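Local coordinates for sesquisabinene B synthase 2 (Santalum album, PDB 6A2A), which probably catalyses the magnesium- or manganese-dependent cyclisation of farnesyl diphosphate to the sesquiterpene sesquisabinene B, at residues C456-D461 with L475-C480; L215-I220 with L499-W504; P446-A451 with K505-C510. One frame throughout, in Å; residues are numbered along the deposited sequence.

Contact 1 (C456-D461 with L475-C480); sequences CRIIND and LKSIQC
The carboxylate of D461 takes two hydrogen bonds from S477, joining helix 447-462 to the start of helix 477-485 beside the metal site of a class I terpene synthase. N460, which binds a magnesium ion in this enzyme, and D461 open the stretch corresponding to the family's second metal-binding (NSE/DTE) motif. D461 is turned to the neighbouring helix, and its carboxylate is gripped on both oxygens.

OD2 of D461 accepts from S477 twice: from OG at 2.7 Å and from the backbone N at 2.9 Å, the latter nearly straight at 163°. Both donors come to the anti side of OD2, tilted out of the carboxylate plane from opposite faces. A serine suits this place because its chi1 of -58° sets OG beside its own backbone N, presenting two donors to one oxygen. S477 is the first residue of its helix, just after K476 at the N-cap position, so the acid receives the backbone N-H of the first helical residue. Y409 gives OD2 a further hydrogen bond.

The other oxygen looks back along its own helix. OD1 of D461 offers its syn lone pair to NH1 of R457 in a 3.0 Å salt bridge, and it lies 5° out of the guanidinium plane. R457 reaches it through a chain folded at chi2 and chi3, with NE donating to the carbonyl oxygen of A413; its side chain also lies close to E394, another magnesium ligand. K476 crosses D461 at about a right angle, its aliphatic CD 3.6 Å from OD1. Its ammonium is 4.2 Å from R457, NZ to NH1, but one water accepts from both, at 2.8 Å from R457 NH1 and 3.0 Å from K476 NZ.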
loop_
_atom_site.group_PDB
_atom_site.type_symbol
_atom_site.label_atom_id
_atom_site.label_comp_id
_atom_site.label_asym_id
_atom_site.label_seq_id
_atom_site.Cartn_x
_atom_site.Cartn_y
_atom_site.Cartn_z
ATOM N N CYS A 456 -29.765 -5.074 -7.156
ATOM C CA CYS A 456 -28.664 -5.879 -6.629
ATOM C C CYS A 456 -29.152 -6.760 -5.466
ATOM O O CYS A 456 -28.797 -7.960 -5.352
ATOM C CB CYS A 456 -27.504 -4.976 -6.211
ATOM S SG CYS A 456 -26.656 -4.201 -7.606
ATOM N N ARG A 457 -29.998 -6.168 -4.597
ATOM C CA ARG A 457 -30.572 -6.882 -3.475
ATOM C C ARG A 457 -31.510 -8.001 -3.935
ATOM O O ARG A 457 -31.320 -9.155 -3.530
ATOM C CB ARG A 457 -31.302 -5.929 -2.523
ATOM C CG ARG A 457 -32.158 -6.621 -1.484
ATOM C CD ARG A 457 -31.593 -7.693 -0.621
ATOM N NE ARG A 457 -30.462 -7.258 0.202
ATOM C CZ ARG A 457 -29.648 -8.038 0.872
ATOM N NH1 ARG A 457 -29.652 -9.354 0.688
ATOM N NH2 ARG A 457 -28.740 -7.478 1.672
ATOM N N ILE A 458 -32.448 -7.732 -4.804
ATOM C CA ILE A 458 -33.391 -8.765 -5.189
ATOM C C ILE A 458 -32.691 -9.871 -5.983
ATOM O O ILE A 458 -32.994 -11.091 -5.796
ATOM C CB ILE A 458 -34.565 -8.167 -5.966
ATOM C CG1 ILE A 458 -35.461 -7.379 -5.011
ATOM C CG2 ILE A 458 -35.297 -9.274 -6.689
ATOM C CD1 ILE A 458 -36.596 -6.665 -5.725
ATOM N N ILE A 459 -31.741 -9.498 -6.816
ATOM C CA ILE A 459 -31.009 -10.480 -7.589
ATOM C C ILE A 459 -30.238 -11.436 -6.661
ATOM O O ILE A 459 -30.280 -12.607 -6.820
ATOM C CB ILE A 459 -30.092 -9.830 -8.627
ATOM C CG1 ILE A 459 -30.933 -9.110 -9.659
ATOM C CG2 ILE A 459 -29.223 -10.882 -9.265
ATOM C CD1 ILE A 459 -30.225 -8.088 -10.498
ATOM N N ASN A 460 -29.542 -10.878 -5.690
ATOM C CA ASN A 460 -28.834 -11.668 -4.711
ATOM C C ASN A 460 -29.806 -12.626 -4.017
ATOM O O ASN A 460 -29.538 -13.768 -3.910
ATOM C CB ASN A 460 -28.141 -10.781 -3.697
ATOM C CG ASN A 460 -27.232 -11.537 -2.752
ATOM O OD1 ASN A 460 -27.646 -12.349 -2.022
ATOM N ND2 ASN A 460 -25.995 -11.193 -2.759
ATOM N N ASP A 461 -30.957 -12.126 -3.586
ATOM C CA ASP A 461 -31.930 -12.957 -2.901
ATOM C C ASP A 461 -32.475 -14.113 -3.766
ATOM O O ASP A 461 -32.778 -15.146 -3.283
ATOM C CB ASP A 461 -33.085 -12.128 -2.339
ATOM C CG ASP A 461 -32.691 -11.249 -1.146
ATOM O OD1 ASP A 461 -31.533 -11.165 -0.805
ATOM O OD2 ASP A 461 -33.580 -10.640 -0.592
ATOM N N LEU A 475 -36.081 -13.080 6.304
ATOM C CA LEU A 475 -35.510 -11.830 5.921
ATOM C C LEU A 475 -34.838 -11.968 4.568
ATOM O O LEU A 475 -33.711 -11.511 4.430
ATOM C CB LEU A 475 -34.494 -11.376 6.983
ATOM C CG LEU A 475 -35.045 -11.172 8.393
ATOM C CD1 LEU A 475 -34.140 -10.224 9.189
ATOM C CD2 LEU A 475 -36.456 -10.638 8.368
ATOM N N LYS A 476 -35.543 -12.563 3.603
ATOM C CA LYS A 476 -35.143 -12.519 2.240
ATOM C C LYS A 476 -36.386 -12.246 1.378
ATOM O O LYS A 476 -37.480 -12.518 1.810
ATOM C CB LYS A 476 -34.488 -13.859 1.870
ATOM C CG LYS A 476 -33.175 -14.177 2.565
ATOM C CD LYS A 476 -31.998 -13.448 1.974
ATOM C CE LYS A 476 -30.706 -13.634 2.752
ATOM N NZ LYS A 476 -30.323 -12.398 3.479
ATOM N N SER A 477 -36.186 -11.669 0.205
ATOM C CA SER A 477 -37.260 -11.260 -0.677
ATOM C C SER A 477 -38.421 -12.236 -0.898
ATOM O O SER A 477 -39.535 -11.911 -0.680
ATOM C CB SER A 477 -36.704 -10.814 -2.037
ATOM O OG SER A 477 -35.794 -9.778 -1.938
ATOM N N ILE A 478 -38.113 -13.418 -1.371
ATOM C CA ILE A 478 -39.147 -14.389 -1.651
ATOM C C ILE A 478 -39.982 -14.701 -0.414
ATOM O O ILE A 478 -41.144 -14.581 -0.456
ATOM C CB ILE A 478 -38.583 -15.672 -2.261
ATOM C CG1 ILE A 478 -37.889 -15.384 -3.575
ATOM C CG2 ILE A 478 -39.683 -16.666 -2.520
ATOM C CD1 ILE A 478 -37.006 -16.487 -4.058
ATOM N N GLN A 479 -39.336 -15.039 0.687
ATOM C CA GLN A 479 -40.022 -15.375 1.911
ATOM C C GLN A 479 -40.861 -14.238 2.422
ATOM O O GLN A 479 -41.956 -14.446 2.847
ATOM C CB GLN A 479 -39.081 -15.898 2.991
ATOM C CG GLN A 479 -39.779 -16.508 4.192
ATOM C CD GLN A 479 -40.611 -17.730 3.873
ATOM O OE1 GLN A 479 -40.148 -18.656 3.266
ATOM N NE2 GLN A 479 -41.845 -17.706 4.273
ATOM N N CYS A 480 -40.348 -13.028 2.343
ATOM C CA CYS A 480 -41.109 -11.878 2.765
ATOM C C CYS A 480 -42.407 -11.754 1.985
ATOM O O CYS A 480 -43.408 -11.454 2.535
ATOM C CB CYS A 480 -40.324 -10.587 2.574
ATOM S SG CYS A 480 -39.099 -10.298 3.794
HETATM O O HOH W 1 -27.999 -10.843 2.458
HETATM O O HOH W 2 -35.380 -14.594 -1.378
#

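Contact 2 (L215-I220 with L499-W504)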
loop_
_atom_site.group_PDB
_atom_site.type_symbol
_atom_site.label_atom_id
_atom_site.label_comp_id
_atom_site.label_asym_id
_atom_site.label_seq_id
_atom_site.Cartn_x
_atom_site.Cartn_y
_atom_site.Cartn_z
ATOM N N LEU A 215 -27.866 -10.771 -23.007
ATOM C CA LEU A 215 -26.702 -10.017 -23.155
ATOM C C LEU A 215 -26.760 -8.725 -22.312
ATOM O O LEU A 215 -25.748 -8.306 -21.745
ATOM C CB LEU A 215 -26.503 -9.678 -24.644
ATOM C CG LEU A 215 -25.284 -8.851 -24.981
ATOM C CD1 LEU A 215 -24.031 -9.548 -24.558
ATOM C CD2 LEU A 215 -25.198 -8.542 -26.479
ATOM N N HIS A 216 -27.933 -8.124 -22.282
ATOM C CA HIS A 216 -28.130 -6.843 -21.610
ATOM C C HIS A 216 -27.839 -6.996 -20.109
ATOM O O HIS A 216 -27.526 -5.994 -19.469
ATOM C CB HIS A 216 -29.570 -6.367 -21.825
ATOM C CG HIS A 216 -29.824 -4.960 -21.389
ATOM N ND1 HIS A 216 -29.069 -3.909 -21.838
ATOM C CD2 HIS A 216 -30.821 -4.428 -20.636
ATOM C CE1 HIS A 216 -29.571 -2.766 -21.344
ATOM N NE2 HIS A 216 -30.661 -3.044 -20.658
ATOM N N TRP A 217 -28.026 -8.188 -19.554
ATOM C CA TRP A 217 -27.872 -8.442 -18.089
ATOM C C TRP A 217 -26.465 -8.988 -17.746
ATOM O O TRP A 217 -26.172 -9.225 -16.576
ATOM C CB TRP A 217 -28.975 -9.397 -17.641
ATOM C CG TRP A 217 -30.343 -8.785 -17.610
ATOM C CD1 TRP A 217 -30.709 -7.547 -18.057
ATOM C CD2 TRP A 217 -31.523 -9.404 -17.111
ATOM N NE1 TRP A 217 -32.054 -7.363 -17.890
ATOM C CE2 TRP A 217 -32.567 -8.462 -17.250
ATOM C CE3 TRP A 217 -31.803 -10.621 -16.504
ATOM C CZ2 TRP A 217 -33.846 -8.754 -16.845
ATOM C CZ3 TRP A 217 -33.066 -10.886 -16.065
ATOM C CH2 TRP A 217 -34.098 -9.989 -16.291
ATOM N N ARG A 218 -25.584 -9.174 -18.708
ATOM C CA ARG A 218 -24.268 -9.749 -18.458
ATOM C C ARG A 218 -23.230 -8.650 -18.292
ATOM O O ARG A 218 -23.366 -7.532 -18.829
ATOM C CB ARG A 218 -23.900 -10.734 -19.592
ATOM C CG ARG A 218 -24.720 -12.010 -19.562
ATOM C CD ARG A 218 -24.397 -12.993 -20.728
ATOM N NE ARG A 218 -25.014 -14.272 -20.529
ATOM C CZ ARG A 218 -24.510 -15.251 -19.764
ATOM N NH1 ARG A 218 -23.420 -15.042 -19.037
ATOM N NH2 ARG A 218 -25.142 -16.399 -19.692
ATOM N N THR A 219 -22.131 -8.992 -17.670
ATOM C CA THR A 219 -21.031 -8.099 -17.528
ATOM C C THR A 219 -20.290 -7.970 -18.841
ATOM O O THR A 219 -20.315 -8.883 -19.704
ATOM C CB THR A 219 -20.002 -8.485 -16.466
ATOM O OG1 THR A 219 -19.178 -9.567 -16.909
ATOM C CG2 THR A 219 -20.616 -8.826 -15.113
ATOM N N ILE A 220 -19.670 -6.850 -18.995
ATOM C CA ILE A 220 -18.837 -6.635 -20.246
ATOM C C ILE A 220 -17.623 -7.568 -20.240
ATOM O O ILE A 220 -17.403 -8.268 -21.215
ATOM C CB ILE A 220 -18.388 -5.186 -20.422
ATOM C CG1 ILE A 220 -19.612 -4.285 -20.537
ATOM C CG2 ILE A 220 -17.529 -5.023 -21.662
ATOM C CD1 ILE A 220 -19.302 -2.801 -20.318
ATOM N N LEU A 499 -40.303 -8.200 -10.496
ATOM C CA LEU A 499 -39.776 -6.951 -10.024
ATOM C C LEU A 499 -38.434 -6.652 -10.670
ATOM O O LEU A 499 -38.119 -5.466 -10.891
ATOM C CB LEU A 499 -39.640 -7.005 -8.505
ATOM C CG LEU A 499 -40.949 -6.997 -7.734
ATOM C CD1 LEU A 499 -40.671 -6.987 -6.231
ATOM C CD2 LEU A 499 -41.825 -5.814 -8.130
ATOM N N VAL A 500 -37.623 -7.679 -10.898
ATOM C CA VAL A 500 -36.349 -7.465 -11.558
ATOM C C VAL A 500 -36.604 -6.861 -12.932
ATOM O O VAL A 500 -35.914 -5.943 -13.352
ATOM C CB VAL A 500 -35.574 -8.770 -11.654
ATOM C CG1 VAL A 500 -34.428 -8.690 -12.629
ATOM C CG2 VAL A 500 -35.152 -9.224 -10.267
ATOM N N ARG A 501 -37.586 -7.440 -13.667
ATOM C CA ARG A 501 -37.823 -6.920 -15.020
ATOM C C ARG A 501 -38.328 -5.473 -14.974
ATOM O O ARG A 501 -37.884 -4.630 -15.744
ATOM C CB ARG A 501 -38.807 -7.799 -15.793
ATOM C CG ARG A 501 -38.231 -9.182 -16.063
ATOM C CD ARG A 501 -39.082 -10.025 -17.029
ATOM N NE ARG A 501 -40.400 -10.215 -16.495
ATOM C CZ ARG A 501 -40.772 -11.248 -15.737
ATOM N NH1 ARG A 501 -39.921 -12.205 -15.424
ATOM N NH2 ARG A 501 -42.017 -11.328 -15.304
ATOM N N MET A 502 -39.202 -5.194 -14.020
ATOM C CA MET A 502 -39.733 -3.813 -13.841
ATOM C C MET A 502 -38.608 -2.811 -13.552
ATOM O O MET A 502 -38.544 -1.741 -14.120
ATOM C CB MET A 502 -40.752 -3.808 -12.697
ATOM C CG MET A 502 -41.350 -2.430 -12.418
ATOM S SD MET A 502 -40.485 -1.381 -11.195
ATOM C CE MET A 502 -40.688 -2.432 -9.767
ATOM N N TRP A 503 -37.746 -3.099 -12.578
ATOM C CA TRP A 503 -36.710 -2.117 -12.217
ATOM C C TRP A 503 -35.696 -1.951 -13.341
ATOM O O TRP A 503 -35.208 -0.872 -13.566
ATOM C CB TRP A 503 -36.056 -2.503 -10.889
ATOM C CG TRP A 503 -36.844 -2.213 -9.655
ATOM C CD1 TRP A 503 -37.377 -3.101 -8.775
ATOM C CD2 TRP A 503 -37.180 -0.909 -9.155
ATOM N NE1 TRP A 503 -38.063 -2.445 -7.771
ATOM C CE2 TRP A 503 -37.941 -1.105 -7.982
ATOM C CE3 TRP A 503 -36.960 0.381 -9.625
ATOM C CZ2 TRP A 503 -38.441 -0.036 -7.251
ATOM C CZ3 TRP A 503 -37.510 1.436 -8.926
ATOM C CH2 TRP A 503 -38.182 1.216 -7.744
ATOM N N TRP A 504 -35.403 -3.026 -14.106
ATOM C CA TRP A 504 -34.617 -2.858 -15.292
ATOM C C TRP A 504 -35.288 -1.899 -16.288
ATOM O O TRP A 504 -34.609 -1.132 -16.925
ATOM C CB TRP A 504 -34.335 -4.232 -15.939
ATOM C CG TRP A 504 -32.972 -4.789 -15.662
ATOM C CD1 TRP A 504 -32.703 -5.840 -14.844
ATOM C CD2 TRP A 504 -31.708 -4.313 -16.125
ATOM N NE1 TRP A 504 -31.361 -6.076 -14.810
ATOM C CE2 TRP A 504 -30.726 -5.173 -15.586
ATOM C CE3 TRP A 504 -31.287 -3.294 -16.994
ATOM C CZ2 TRP A 504 -29.376 -5.053 -15.887
ATOM C CZ3 TRP A 504 -29.944 -3.153 -17.258
ATOM C CH2 TRP A 504 -29.002 -4.039 -16.724
#
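A first torsion of -101°, well away from any staggered value, lays the indole of W504 against one face of that of W217, whose CG stands beside its own backbone N. With CG anti to the backbone N (chi1 -170°), the imidazole of H216 lies by the six-membered end of W504. The two five-membered indole rings lie face to face, with centroids 3.8 Å apart and planes at 16°, and the side chains run past each other in opposite directions. NE1 of W217 sits 3.4 Å from NE1 of W504; as two donors they cannot bond, and W504 NE1 is hydrogen-bonded to NE2 of H533, whose ring also stacks on W217.

This aromatic cluster ties the loop between helices 201-212 and 220-232 to helix 489-510, consistent with the seam between the N-terminal and metal-binding domains of plant terpene synthases. Tryptophan suits such a seam, being broad, flat and still able to donate one bond. The H216 ring meets W504 obliquely, its NE2 3.5 Å from W504 CZ3, and NE2 is hydrogen-bonded to OD1 of N508. Beyond the stack, W217 CH2 rests 3.9 Å from CG1 of V500, while the aliphatic CG of R501 lies at the indole edge.

Contact 3 (P446-A451 with K505-C510); sequences PLFVRA and KRLNKC
Two antiparallel helices of the bundle pack here, the first turn of helix 447-462 against the last turn of helix 489-510, as L447, F448 and A451 meet R506, L507 and C510. The segment axes approach to 9.2 Å and run at 146° to one another. At the centre, CD2 of L507 points into the neighbouring helix and lies 3.5 Å from the carbonyl oxygen of F448. The same methyl is 3.9 Å from A451 CB. Alanine suits this place, since its short side chain lets the leucine come close to the backbone. The side chains of F448 and L507 cross at about a right angle, and F448 CD1 also touches C510 CB at 3.7 Å; the F448 side chain further touches L522 and T525 of helix 521-535.

Towards the surface the packing changes character. L447, with CG anti to the backbone N (chi1 178°), carries its CD2 to 3.9 Å from the SG of C510. Its CD1 sits over the centre of the R506 guanidinium, 4.2 Å above the plane, so that a flat face of the arginine lies on a leucine methyl. Such apolar antiparallel helix pairing is typical of the all-alpha class I terpenoid synthase fold.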
loop_
_atom_site.group_PDB
_atom_site.type_symbol
_atom_site.label_atom_id
_atom_site.label_comp_id
_atom_site.label_asym_id
_atom_site.label_seq_id
_atom_site.Cartn_x
_atom_site.Cartn_y
_atom_site.Cartn_z
ATOM N N PRO A 446 -31.776 8.958 -5.798
ATOM C CA PRO A 446 -32.550 9.291 -7.002
ATOM C C PRO A 446 -32.984 7.992 -7.693
ATOM O O PRO A 446 -32.347 6.945 -7.447
ATOM C CB PRO A 446 -31.627 10.126 -7.867
ATOM C CG PRO A 446 -30.286 9.853 -7.326
ATOM C CD PRO A 446 -30.418 9.468 -5.894
ATOM N N LEU A 447 -34.113 8.023 -8.403
ATOM C CA LEU A 447 -34.659 6.775 -8.993
ATOM C C LEU A 447 -33.575 5.879 -9.627
ATOM O O LEU A 447 -33.616 4.661 -9.393
ATOM C CB LEU A 447 -35.695 7.164 -10.046
ATOM C CG LEU A 447 -36.360 6.013 -10.810
ATOM C CD1 LEU A 447 -37.128 5.110 -9.877
ATOM C CD2 LEU A 447 -37.285 6.590 -11.872
ATOM N N PHE A 448 -32.689 6.432 -10.416
ATOM C CA PHE A 448 -31.637 5.666 -11.132
ATOM C C PHE A 448 -30.824 4.824 -10.150
ATOM O O PHE A 448 -30.563 3.678 -10.401
ATOM C CB PHE A 448 -30.687 6.633 -11.822
ATOM C CG PHE A 448 -29.653 6.022 -12.727
ATOM C CD1 PHE A 448 -30.004 5.101 -13.690
ATOM C CD2 PHE A 448 -28.335 6.418 -12.644
ATOM C CE1 PHE A 448 -29.051 4.566 -14.532
ATOM C CE2 PHE A 448 -27.386 5.883 -13.485
ATOM C CZ PHE A 448 -27.752 4.958 -14.422
ATOM N N VAL A 449 -30.413 5.439 -9.076
ATOM C CA VAL A 449 -29.571 4.751 -8.065
ATOM C C VAL A 449 -30.434 3.788 -7.252
ATOM O O VAL A 449 -29.992 2.701 -6.981
ATOM C CB VAL A 449 -28.875 5.792 -7.183
ATOM C CG1 VAL A 449 -27.991 5.134 -6.156
ATOM C CG2 VAL A 449 -28.109 6.775 -8.035
ATOM N N ARG A 450 -31.625 4.193 -6.895
ATOM C CA ARG A 450 -32.523 3.335 -6.096
ATOM C C ARG A 450 -32.797 2.033 -6.865
ATOM O O ARG A 450 -32.759 1.014 -6.271
ATOM C CB ARG A 450 -33.828 4.073 -5.815
ATOM C CG ARG A 450 -34.698 3.434 -4.750
ATOM C CD ARG A 450 -36.066 4.075 -4.657
ATOM N NE ARG A 450 -36.830 3.582 -3.539
ATOM C CZ ARG A 450 -38.126 3.310 -3.525
ATOM N NH1 ARG A 450 -38.634 2.736 -2.454
ATOM N NH2 ARG A 450 -38.918 3.609 -4.540
ATOM N N ALA A 451 -33.082 2.146 -8.141
ATOM C CA ALA A 451 -33.364 0.976 -8.996
ATOM C C ALA A 451 -32.165 0.017 -8.960
ATOM O O ALA A 451 -32.356 -1.157 -8.750
ATOM C CB ALA A 451 -33.673 1.447 -10.392
ATOM N N LYS A 505 -36.579 -2.033 -16.496
ATOM C CA LYS A 505 -37.300 -1.081 -17.381
ATOM C C LYS A 505 -37.095 0.379 -16.938
ATOM O O LYS A 505 -36.854 1.277 -17.740
ATOM C CB LYS A 505 -38.770 -1.467 -17.408
ATOM C CG LYS A 505 -39.116 -2.678 -18.281
ATOM C CD LYS A 505 -40.486 -3.181 -17.971
ATOM C CE LYS A 505 -40.827 -4.452 -18.702
ATOM N NZ LYS A 505 -42.200 -4.891 -18.397
ATOM N N ARG A 506 -37.162 0.613 -15.635
ATOM C CA ARG A 506 -36.928 1.970 -15.110
ATOM C C ARG A 506 -35.493 2.411 -15.332
ATOM O O ARG A 506 -35.230 3.526 -15.720
ATOM C CB ARG A 506 -37.369 1.975 -13.632
ATOM C CG ARG A 506 -38.805 1.527 -13.453
ATOM C CD ARG A 506 -39.530 2.017 -12.215
ATOM N NE ARG A 506 -40.020 3.362 -12.426
ATOM C CZ ARG A 506 -40.816 3.998 -11.567
ATOM N NH1 ARG A 506 -41.219 3.398 -10.446
ATOM N NH2 ARG A 506 -41.219 5.211 -11.859
ATOM N N LEU A 507 -34.480 1.559 -15.040
ATOM C CA LEU A 507 -33.101 1.836 -15.371
ATOM C C LEU A 507 -32.888 2.212 -16.851
ATOM O O LEU A 507 -32.174 3.158 -17.146
ATOM C CB LEU A 507 -32.296 0.558 -15.082
ATOM C CG LEU A 507 -31.544 0.348 -13.792
ATOM C CD1 LEU A 507 -30.478 -0.744 -13.995
ATOM C CD2 LEU A 507 -30.926 1.603 -13.196
ATOM N N ASN A 508 -33.455 1.411 -17.794
ATOM C CA ASN A 508 -33.314 1.639 -19.209
ATOM C C ASN A 508 -33.847 3.027 -19.593
ATOM O O ASN A 508 -33.184 3.769 -20.269
ATOM C CB ASN A 508 -34.107 0.596 -20.029
ATOM C CG ASN A 508 -33.509 -0.797 -20.004
ATOM O OD1 ASN A 508 -32.333 -0.950 -19.672
ATOM N ND2 ASN A 508 -34.320 -1.779 -20.340
ATOM N N LYS A 509 -34.988 3.346 -19.076
ATOM C CA LYS A 509 -35.627 4.656 -19.419
ATOM C C LYS A 509 -34.842 5.825 -18.785
ATOM O O LYS A 509 -34.637 6.886 -19.446
ATOM C CB LYS A 509 -37.093 4.696 -19.008
ATOM C CG LYS A 509 -37.863 5.889 -19.584
ATOM C CD LYS A 509 -39.331 5.775 -19.351
ATOM C CE LYS A 509 -40.133 6.829 -20.096
ATOM N NZ LYS A 509 -41.567 6.426 -20.163
ATOM N N CYS A 510 -34.295 5.615 -17.589
ATOM C CA CYS A 510 -33.489 6.686 -16.931
ATOM C C CYS A 510 -32.336 7.085 -17.855
ATOM O O CYS A 510 -32.012 8.256 -17.931
ATOM C CB CYS A 510 -32.951 6.307 -15.539
ATOM S SG CYS A 510 -34.139 6.103 -14.205
#

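Each contact uses helix 447-462, helix 489-510 or both. Along the chain 215-220 comes first, then 446-451, 456-461, 475-480, 499-504 and 505-510, so contact 1 is nested inside the loops closed by the other two, whose segments alternate. Helix 447-462 supplies its beginning to contact 3 and its end to contact 1, whereas helix 489-510 gives successive turns to contacts 2 and 3, with centres about 11 Å apart. Contact 1 is centred about 16 Å from contact 2 and about 19 Å from contact 3. I458 packs on V500 to join contacts 1 and 2; W503 against A451 and L447 joins 2 and 3. The pair of helices therefore connects the metal-site end of the bundle with the loop at 215-220.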